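PDB 3OVG: amidohydrolase from Mycoplasma synoviae, which hydrolyses phosphorylated furanose lactones such as D-xylono-1,4-lactone 5-phosphate, and also carboxy 1,4-lactones, using two zinc ions per subunit. Local coordinates for residues 257-271 with 314-327. Numbering follows the deposited sequence.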
ATOM      1  N   ILE A 257     -32.733 -19.849  -0.924  1.00 16.89           N
ATOM      2  CA  ILE A 257     -33.102 -20.924  -0.014  1.00 17.88           C
ATOM      3  C   ILE A 257     -34.533 -21.415  -0.327  1.00 18.60           C
ATOM      4  O   ILE A 257     -34.797 -22.625  -0.360  1.00 17.10           O
ATOM      5  CB  ILE A 257     -32.926 -20.467   1.450  1.00 17.85           C
ATOM      6  CG1 ILE A 257     -31.454 -20.572   1.866  1.00 17.67           C
ATOM      7  CG2 ILE A 257     -33.752 -21.300   2.428  1.00 19.04           C
ATOM      8  CD1 ILE A 257     -31.257 -20.038   3.236  1.00 15.60           C
ATOM      9  N   LYS A 258     -35.432 -20.469  -0.584  1.00 18.28           N
ATOM     10  CA  LYS A 258     -36.808 -20.777  -0.986  1.00 18.09           C
ATOM     11  C   LYS A 258     -36.819 -21.678  -2.247  1.00 19.22           C
ATOM     12  O   LYS A 258     -37.553 -22.677  -2.312  1.00 19.07           O
ATOM     13  CB  LYS A 258     -37.584 -19.445  -1.195  1.00 21.08           C
ATOM     14  CG  LYS A 258     -38.910 -19.468  -2.065  1.00 23.75           C
ATOM     15  CD  LYS A 258     -39.948 -20.389  -1.538  1.00 21.97           C
ATOM     16  CE  LYS A 258     -41.422 -19.920  -1.864  1.00 22.88           C
ATOM     17  NZ  LYS A 258     -41.935 -20.317  -3.224  1.00 26.07           N
ATOM     18  N   TYR A 259     -36.010 -21.328  -3.241  1.00 17.58           N
ATOM     19  CA  TYR A 259     -35.902 -22.137  -4.452  1.00 17.63           C
ATOM     20  C   TYR A 259     -35.511 -23.579  -4.083  1.00 20.29           C
ATOM     21  O   TYR A 259     -36.161 -24.547  -4.506  1.00 18.08           O
ATOM     22  CB  TYR A 259     -34.916 -21.506  -5.454  1.00 17.56           C
ATOM     23  CG  TYR A 259     -34.599 -22.374  -6.663  1.00 17.77           C
ATOM     24  CD1 TYR A 259     -35.434 -22.374  -7.797  1.00 18.51           C
ATOM     25  CD2 TYR A 259     -33.485 -23.208  -6.674  1.00 18.15           C
ATOM     26  CE1 TYR A 259     -35.152 -23.181  -8.911  1.00 18.46           C
ATOM     27  CE2 TYR A 259     -33.199 -24.036  -7.801  1.00 18.80           C
ATOM     28  CZ  TYR A 259     -34.038 -24.010  -8.899  1.00 19.16           C
ATOM     29  OH  TYR A 259     -33.774 -24.809  -9.999  1.00 20.25           O
ATOM     30  N   LEU A 260     -34.472 -23.720  -3.262  1.00 18.62           N
ATOM     31  CA  LEU A 260     -33.983 -25.040  -2.896  1.00 17.17           C
ATOM     32  C   LEU A 260     -35.051 -25.844  -2.142  1.00 17.54           C
ATOM     33  O   LEU A 260     -35.183 -27.060  -2.347  1.00 17.43           O
ATOM     34  CB  LEU A 260     -32.728 -24.932  -2.033  1.00 13.95           C
ATOM     35  CG  LEU A 260     -31.522 -24.361  -2.750  1.00 17.02           C
ATOM     36  CD1 LEU A 260     -30.318 -24.274  -1.773  1.00 15.24           C
ATOM     37  CD2 LEU A 260     -31.195 -25.247  -3.960  1.00 16.22           C
ATOM     38  N   VAL A 261     -35.790 -25.176  -1.260  1.00 16.38           N
ATOM     39  CA  VAL A 261     -36.856 -25.852  -0.521  1.00 19.26           C
ATOM     40  C   VAL A 261     -37.959 -26.296  -1.489  1.00 18.88           C
ATOM     41  O   VAL A 261     -38.425 -27.429  -1.425  1.00 21.35           O
ATOM     42  CB  VAL A 261     -37.417 -24.976   0.670  1.00 19.94           C
ATOM     43  CG1 VAL A 261     -38.628 -25.625   1.321  1.00 14.85           C
ATOM     44  CG2 VAL A 261     -36.334 -24.763   1.731  1.00 18.39           C
ATOM     45  N   ASP A 262     -38.359 -25.415  -2.396  1.00 18.93           N
ATOM     46  CA  ASP A 262     -39.377 -25.783  -3.391  1.00 20.94           C
ATOM     47  C   ASP A 262     -38.931 -26.994  -4.261  1.00 22.32           C
ATOM     48  O   ASP A 262     -39.753 -27.813  -4.679  1.00 22.20           O
ATOM     49  CB  ASP A 262     -39.706 -24.579  -4.275  1.00 19.55           C
ATOM     50  CG  ASP A 262     -40.527 -23.501  -3.529  1.00 21.77           C
ATOM     51  OD1 ASP A 262     -40.851 -23.704  -2.335  1.00 21.18           O
ATOM     52  OD2 ASP A 262     -40.858 -22.454  -4.146  1.00 21.73           O
ATOM     53  N   LYS A 263     -37.628 -27.101  -4.520  1.00 20.00           N
ATOM     54  CA  LYS A 263     -37.091 -28.224  -5.284  1.00 19.58           C
ATOM     55  C   LYS A 263     -36.943 -29.472  -4.435  1.00 18.50           C
ATOM     56  O   LYS A 263     -36.509 -30.517  -4.933  1.00 19.00           O
ATOM     57  CB  LYS A 263     -35.751 -27.859  -5.928  1.00 19.31           C
ATOM     58  CG  LYS A 263     -35.831 -26.681  -6.866  1.00 17.44           C
ATOM     59  CD  LYS A 263     -36.861 -26.881  -8.024  1.00 23.44           C
ATOM     60  CE  LYS A 263     -36.219 -27.485  -9.276  1.00 28.04           C
ATOM     61  NZ  LYS A 263     -36.878 -26.979 -10.554  1.00 29.90           N
ATOM     62  N   GLY A 264     -37.312 -29.374  -3.155  1.00 18.41           N
ATOM     63  CA  GLY A 264     -37.388 -30.554  -2.305  1.00 19.20           C
ATOM     64  C   GLY A 264     -36.072 -30.851  -1.618  1.00 17.64           C
ATOM     65  O   GLY A 264     -35.829 -31.954  -1.149  1.00 15.48           O
ATOM     66  N   LEU A 265     -35.245 -29.824  -1.507  1.00 18.30           N
ATOM     67  CA  LEU A 265     -33.896 -30.005  -0.989  1.00 17.78           C
ATOM     68  C   LEU A 265     -33.724 -29.489   0.444  1.00 17.79           C
ATOM     69  O   LEU A 265     -32.581 -29.265   0.903  1.00 19.97           O
ATOM     70  CB  LEU A 265     -32.905 -29.322  -1.958  1.00 19.27           C
ATOM     71  CG  LEU A 265     -32.932 -29.791  -3.436  1.00 19.97           C
ATOM     72  CD1 LEU A 265     -31.783 -29.166  -4.268  1.00 16.55           C
ATOM     73  CD2 LEU A 265     -32.835 -31.329  -3.513  1.00 18.27           C
ATOM     74  N   GLN A 266     -34.827 -29.296   1.164  1.00 16.10           N
ATOM     75  CA  GLN A 266     -34.733 -28.693   2.500  1.00 18.32           C
ATOM     76  C   GLN A 266     -33.898 -29.476   3.530  1.00 17.95           C
ATOM     77  O   GLN A 266     -33.451 -28.914   4.538  1.00 18.55           O
ATOM     78  CB  GLN A 266     -36.113 -28.457   3.098  1.00 18.68           C
ATOM     79  CG  GLN A 266     -36.844 -29.743   3.499  1.00 18.11           C
ATOM     80  CD  GLN A 266     -38.295 -29.458   3.765  1.00 21.97           C
ATOM     81  OE1 GLN A 266     -39.017 -29.035   2.858  1.00 22.08           O
ATOM     82  NE2 GLN A 266     -38.726 -29.626   5.023  1.00 21.91           N
ATOM     83  N   LYS A 267     -33.699 -30.762   3.312  1.00 16.15           N
ATOM     84  CA  LYS A 267     -32.856 -31.533   4.232  1.00 16.02           C
ATOM     85  C   LYS A 267     -31.343 -31.315   4.028  1.00 17.80           C
ATOM     86  O   LYS A 267     -30.537 -31.857   4.787  1.00 19.67           O
ATOM     87  CB  LYS A 267     -33.163 -33.021   4.097  1.00 20.98           C
ATOM     88  CG  LYS A 267     -34.617 -33.413   4.423  1.00 25.42           C
ATOM     89  CD  LYS A 267     -34.822 -33.664   5.915  1.00 23.24           C
ATOM     90  CE  LYS A 267     -36.286 -34.047   6.207  1.00 27.26           C
ATOM     91  NZ  LYS A 267     -36.489 -34.143   7.684  1.00 30.50           N
ATOM     92  N   HIS A 268     -30.970 -30.522   3.023  1.00 15.37           N
ATOM     93  CA  HIS A 268     -29.567 -30.307   2.659  1.00 16.77           C
ATOM     94  C   HIS A 268     -29.047 -28.900   2.909  1.00 16.86           C
ATOM     95  O   HIS A 268     -28.093 -28.470   2.266  1.00 14.39           O
ATOM     96  CB  HIS A 268     -29.368 -30.701   1.209  1.00 15.65           C
ATOM     97  CG  HIS A 268     -29.577 -32.156   0.998  1.00 17.56           C
ATOM     98  ND1 HIS A 268     -28.538 -33.062   1.003  1.00 17.83           N
ATOM     99  CD2 HIS A 268     -30.715 -32.879   0.856  1.00 15.81           C
ATOM    100  CE1 HIS A 268     -29.027 -34.280   0.840  1.00 19.90           C
ATOM    101  NE2 HIS A 268     -30.344 -34.195   0.745  1.00 16.58           N
ATOM    102  N   ILE A 269     -29.643 -28.226   3.889  1.00 14.96           N
ATOM    103  CA  ILE A 269     -29.348 -26.841   4.168  1.00 14.06           C
ATOM    104  C   ILE A 269     -29.150 -26.631   5.664  1.00 16.72           C
ATOM    105  O   ILE A 269     -30.013 -26.989   6.475  1.00 16.40           O
ATOM    106  CB  ILE A 269     -30.514 -25.957   3.717  1.00 14.75           C
ATOM    107  CG1 ILE A 269     -30.801 -26.177   2.229  1.00 15.54           C
ATOM    108  CG2 ILE A 269     -30.234 -24.472   4.041  1.00 13.51           C
ATOM    109  CD1 ILE A 269     -31.978 -25.337   1.704  1.00 14.40           C
ATOM    110  N   THR A 270     -28.039 -26.016   6.048  1.00 14.56           N
ATOM    111  CA  THR A 270     -27.960 -25.541   7.415  1.00 15.75           C
ATOM    112  C   THR A 270     -27.696 -24.040   7.384  1.00 15.44           C
ATOM    113  O   THR A 270     -27.467 -23.457   6.307  1.00 16.07           O
ATOM    114  CB  THR A 270     -26.864 -26.279   8.225  1.00 15.62           C
ATOM    115  OG1 THR A 270     -25.635 -26.169   7.524  1.00 13.48           O
ATOM    116  CG2 THR A 270     -27.226 -27.759   8.382  1.00 14.73           C
ATOM    117  N   LEU A 271     -27.745 -23.408   8.551  1.00 16.28           N
ATOM    118  CA  LEU A 271     -27.571 -21.957   8.660  1.00 15.08           C
ATOM    119  C   LEU A 271     -26.463 -21.647   9.678  1.00 18.11           C
ATOM    120  O   LEU A 271     -26.081 -22.503  10.467  1.00 17.18           O
ATOM    121  CB  LEU A 271     -28.870 -21.286   9.087  1.00 13.79           C
ATOM    122  CG  LEU A 271     -29.902 -20.934   8.000  1.00 17.41           C
ATOM    123  CD1 LEU A 271     -31.061 -20.181   8.637  1.00 16.09           C
ATOM    124  CD2 LEU A 271     -29.222 -20.070   6.935  1.00 15.14           C
ATOM    125  N   GLU A 314     -41.711 -25.913   8.893  1.00 22.29           N
ATOM    126  CA  GLU A 314     -41.105 -27.231   8.862  1.00 22.49           C
ATOM    127  C   GLU A 314     -39.716 -27.204   8.254  1.00 19.94           C
ATOM    128  O   GLU A 314     -38.803 -27.778   8.809  1.00 19.82           O
ATOM    129  CB  GLU A 314     -41.971 -28.232   8.067  1.00 24.96           C
ATOM    130  CG  GLU A 314     -43.380 -28.437   8.631  1.00 32.15           C
ATOM    131  CD  GLU A 314     -44.426 -27.543   7.944  1.00 30.27           C
ATOM    132  OE1 GLU A 314     -44.353 -26.281   8.082  1.00 29.45           O
ATOM    133  OE2 GLU A 314     -45.327 -28.122   7.288  1.00 27.31           O
ATOM    134  N   ALA A 315     -39.569 -26.578   7.091  1.00 19.37           N
ATOM    135  CA  ALA A 315     -38.256 -26.494   6.443  1.00 19.36           C
ATOM    136  C   ALA A 315     -37.267 -25.751   7.336  1.00 19.33           C
ATOM    137  O   ALA A 315     -36.098 -26.159   7.469  1.00 19.43           O
ATOM    138  CB  ALA A 315     -38.369 -25.808   5.107  1.00 20.48           C
ATOM    139  N   ILE A 316     -37.744 -24.675   7.964  1.00 17.45           N
ATOM    140  CA  ILE A 316     -36.922 -23.951   8.917  1.00 19.87           C
ATOM    141  C   ILE A 316     -36.471 -24.876  10.046  1.00 20.24           C
ATOM    142  O   ILE A 316     -35.296 -24.839  10.446  1.00 18.79           O
ATOM    143  CB  ILE A 316     -37.627 -22.673   9.456  1.00 18.12           C
ATOM    144  CG1 ILE A 316     -37.769 -21.642   8.325  1.00 17.98           C
ATOM    145  CG2 ILE A 316     -36.826 -22.078  10.608  1.00 20.80           C
ATOM    146  CD1 ILE A 316     -38.372 -20.310   8.776  1.00 21.47           C
ATOM    147  N   PHE A 317     -37.396 -25.729  10.529  1.00 19.96           N
ATOM    148  CA  PHE A 317     -37.074 -26.722  11.560  1.00 20.30           C
ATOM    149  C   PHE A 317     -35.972 -27.703  11.119  1.00 19.41           C
ATOM    150  O   PHE A 317     -35.064 -28.011  11.900  1.00 19.29           O
ATOM    151  CB  PHE A 317     -38.315 -27.524  12.031  1.00 21.54           C
ATOM    152  CG  PHE A 317     -38.078 -28.298  13.314  1.00 18.93           C
ATOM    153  CD1 PHE A 317     -38.125 -27.659  14.541  1.00 22.42           C
ATOM    154  CD2 PHE A 317     -37.765 -29.640  13.284  1.00 21.53           C
ATOM    155  CE1 PHE A 317     -37.896 -28.360  15.730  1.00 24.26           C
ATOM    156  CE2 PHE A 317     -37.512 -30.354  14.465  1.00 21.55           C
ATOM    157  CZ  PHE A 317     -37.592 -29.705  15.692  1.00 25.91           C
ATOM    158  N   ASP A 318     -36.096 -28.225   9.902  1.00 16.98           N
ATOM    159  CA  ASP A 318     -35.064 -29.072   9.340  1.00 17.48           C
ATOM    160  C   ASP A 318     -33.748 -28.314   9.284  1.00 16.22           C
ATOM    161  O   ASP A 318     -32.715 -28.843   9.700  1.00 17.37           O
ATOM    162  CB  ASP A 318     -35.418 -29.532   7.931  1.00 18.94           C
ATOM    163  CG  ASP A 318     -36.496 -30.605   7.921  1.00 20.76           C
ATOM    164  OD1 ASP A 318     -36.708 -31.277   8.952  1.00 18.91           O
ATOM    165  OD2 ASP A 318     -37.097 -30.784   6.862  1.00 22.36           O
ATOM    166  N   ILE A 319     -33.786 -27.083   8.788  1.00 16.19           N
ATOM    167  CA  ILE A 319     -32.567 -26.288   8.656  1.00 16.93           C
ATOM    168  C   ILE A 319     -31.816 -26.043   9.986  1.00 17.34           C
ATOM    169  O   ILE A 319     -30.591 -26.130  10.047  1.00 16.42           O
ATOM    170  CB  ILE A 319     -32.852 -24.953   7.972  1.00 17.62           C
ATOM    171  CG1 ILE A 319     -33.145 -25.173   6.489  1.00 16.42           C
ATOM    172  CG2 ILE A 319     -31.672 -24.027   8.144  1.00 16.29           C
ATOM    173  CD1 ILE A 319     -33.743 -23.934   5.787  1.00 15.08           C
ATOM    174  N   LEU A 320     -32.551 -25.725  11.044  1.00 17.64           N
ATOM    175  CA  LEU A 320     -31.948 -25.375  12.323  1.00 16.68           C
ATOM    176  C   LEU A 320     -31.715 -26.592  13.229  1.00 18.64           C
ATOM    177  O   LEU A 320     -30.805 -26.564  14.056  1.00 16.50           O
ATOM    178  CB  LEU A 320     -32.815 -24.340  13.079  1.00 15.60           C
ATOM    179  CG  LEU A 320     -33.061 -22.975  12.409  1.00 17.03           C
ATOM    180  CD1 LEU A 320     -34.089 -22.194  13.175  1.00 20.58           C
ATOM    181  CD2 LEU A 320     -31.751 -22.183  12.324  1.00 16.67           C
ATOM    182  N   VAL A 321     -32.562 -27.621  13.114  1.00 18.91           N
ATOM    183  CA  VAL A 321     -32.583 -28.717  14.106  1.00 18.63           C
ATOM    184  C   VAL A 321     -32.319 -30.093  13.529  1.00 17.22           C
ATOM    185  O   VAL A 321     -31.384 -30.767  13.946  1.00 17.53           O
ATOM    186  CB  VAL A 321     -33.922 -28.754  14.865  1.00 20.07           C
ATOM    187  CG1 VAL A 321     -33.899 -29.818  15.954  1.00 17.79           C
ATOM    188  CG2 VAL A 321     -34.189 -27.409  15.459  1.00 17.71           C
ATOM    189  N   ASN A 322     -33.154 -30.505  12.579  1.00 18.18           N
ATOM    190  CA  ASN A 322     -33.043 -31.829  11.962  1.00 18.43           C
ATOM    191  C   ASN A 322     -31.792 -32.079  11.097  1.00 18.48           C
ATOM    192  O   ASN A 322     -31.148 -33.135  11.199  1.00 20.58           O
ATOM    193  CB  ASN A 322     -34.324 -32.199  11.183  1.00 19.17           C
ATOM    194  CG  ASN A 322     -35.512 -32.499  12.106  1.00 19.76           C
ATOM    195  OD1 ASN A 322     -35.336 -32.990  13.220  1.00 20.85           O
ATOM    196  ND2 ASN A 322     -36.721 -32.188  11.646  1.00 19.99           N
ATOM    197  N   ASN A 323     -31.438 -31.115  10.260  1.00 17.80           N
ATOM    198  CA  ASN A 323     -30.272 -31.278   9.397  1.00 16.05           C
ATOM    199  C   ASN A 323     -28.984 -31.327  10.231  1.00 19.43           C
ATOM    200  O   ASN A 323     -28.142 -32.204  10.032  1.00 20.10           O
ATOM    201  CB  ASN A 323     -30.240 -30.193   8.327  1.00 16.30           C
ATOM    202  CG  ASN A 323     -31.503 -30.208   7.436  1.00 17.89           C
ATOM    203  OD1 ASN A 323     -31.739 -29.274   6.640  1.00 18.62           O
ATOM    204  ND2 ASN A 323     -32.315 -31.243   7.581  1.00 15.01           N
ATOM    205  N   PRO A 324     -28.840 -30.416  11.203  1.00 17.93           N
ATOM    206  CA  PRO A 324     -27.613 -30.527  12.012  1.00 18.67           C
ATOM    207  C   PRO A 324     -27.544 -31.805  12.862  1.00 19.47           C
ATOM    208  O   PRO A 324     -26.441 -32.331  13.116  1.00 18.59           O
ATOM    209  CB  PRO A 324     -27.649 -29.275  12.896  1.00 16.77           C
ATOM    210  CG  PRO A 324     -28.582 -28.324  12.197  1.00 17.36           C
ATOM    211  CD  PRO A 324     -29.616 -29.203  11.513  1.00 15.86           C
ATOM    212  N   LYS A 325     -28.710 -32.294  13.295  1.00 18.95           N
ATOM    213  CA  LYS A 325     -28.794 -33.528  14.054  1.00 19.87           C
ATOM    214  C   LYS A 325     -28.242 -34.683  13.217  1.00 18.14           C
ATOM    215  O   LYS A 325     -27.538 -35.580  13.724  1.00 17.99           O
ATOM    216  CB  LYS A 325     -30.251 -33.786  14.480  1.00 22.09           C
ATOM    217  CG  LYS A 325     -30.483 -35.083  15.204  1.00 20.95           C
ATOM    218  CD  LYS A 325     -31.654 -34.946  16.217  1.00 26.50           C
ATOM    219  CE  LYS A 325     -33.011 -35.143  15.591  1.00 32.08           C
ATOM    220  NZ  LYS A 325     -33.487 -36.569  15.764  1.00 37.41           N
ATOM    221  N   ARG A 326     -28.550 -34.628  11.929  1.00 17.76           N
ATOM    222  CA  ARG A 326     -28.035 -35.571  10.939  1.00 20.20           C
ATOM    223  C   ARG A 326     -26.549 -35.375  10.643  1.00 20.11           C
ATOM    224  O   ARG A 326     -25.757 -36.289  10.805  1.00 20.56           O
ATOM    225  CB  ARG A 326     -28.827 -35.471   9.634  1.00 21.83           C
ATOM    226  CG  ARG A 326     -28.254 -36.329   8.536  1.00 26.06           C
ATOM    227  CD  ARG A 326     -29.147 -36.349   7.286  1.00 28.09           C
ATOM    228  NE  ARG A 326     -29.247 -35.054   6.599  1.00 25.82           N
ATOM    229  CZ  ARG A 326     -28.244 -34.482   5.936  1.00 27.16           C
ATOM    230  NH1 ARG A 326     -27.053 -35.069   5.892  1.00 25.55           N
ATOM    231  NH2 ARG A 326     -28.419 -33.309   5.328  1.00 23.62           N
ATOM    232  N   VAL A 327     -26.165 -34.180  10.218  1.00 21.05           N
ATOM    233  CA  VAL A 327     -24.827 -33.983   9.666  1.00 17.54           C
ATOM    234  C   VAL A 327     -23.714 -33.928  10.724  1.00 20.99           C
ATOM    235  O   VAL A 327     -22.559 -34.173  10.393  1.00 21.51           O
ATOM    236  CB  VAL A 327     -24.754 -32.751   8.754  1.00 20.68           C
ATOM    237  CG1 VAL A 327     -25.746 -32.889   7.621  1.00 23.00           C
ATOM    238  CG2 VAL A 327     -25.022 -31.451   9.550  1.00 16.55           C
TER
HETATM  239  O   HOH W   1     -28.472 -24.800  10.983  1.00 16.33           O
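Strand 269-271 meets helix 314-327 at nearly a right angle, 88°, with axes 6.6 Å apart, and the CA atoms of Thr270 and Ile319 come closest. The fold is the TIM barrel of the phosphotriesterase family. Residues 257-271 run from a barrel helix through a turn into a barrel strand, and helix 314-327 lies across that turn and the strand. Gly264 ends the first helix in a Schellman motif.

Ile319 is the main apolar contact. Its CG2 branch rests on CG of Leu271 at 3.6 Å, while CG1 and CD1 lie against CG2 of Ile269. CG2 stands anti to the backbone N and CG1 beside it (chi1 -72°), which sends the two branches to different strand residues. Ile319 CA also makes a CA-H...O contact with Ile269 O. Nearer the start of the helix, CB of Ala315 packs on both methyls of Val261. Water 1 bridges Leu271 N and Ile319 O. Thr270 turns its methyl to Asn323 CB and Pro324 CG, and its OG1 is hydrogen-bonded to Gln213 NE2.

Asp318 holds the turn by two side chains, Gln266 and Lys267. Gln266 NE2 gives OD2 a nearly straight bond of 2.7 Å (172°). It comes on the anti side, but tilted out of the carboxylate plane. Lys267, bent at chi2, brings NZ over the carboxylate plane to form a salt bridge with OD1 at 3.1 Å. Asn322 ND2, from the same helix as Asp318, donates to the same OD1, so three donors grip this carboxylate. Together they probably favour its charged form.

Thr270 lies about 7 Å, side chain to side chain, from the zinc ligand His26. At the far end of the helix, Arg326 NH2 is hydrogen-bonded to Thr236 OG1. In the guanidinium plane, this nitrogen donates to Lys267 O at 2.6 Å.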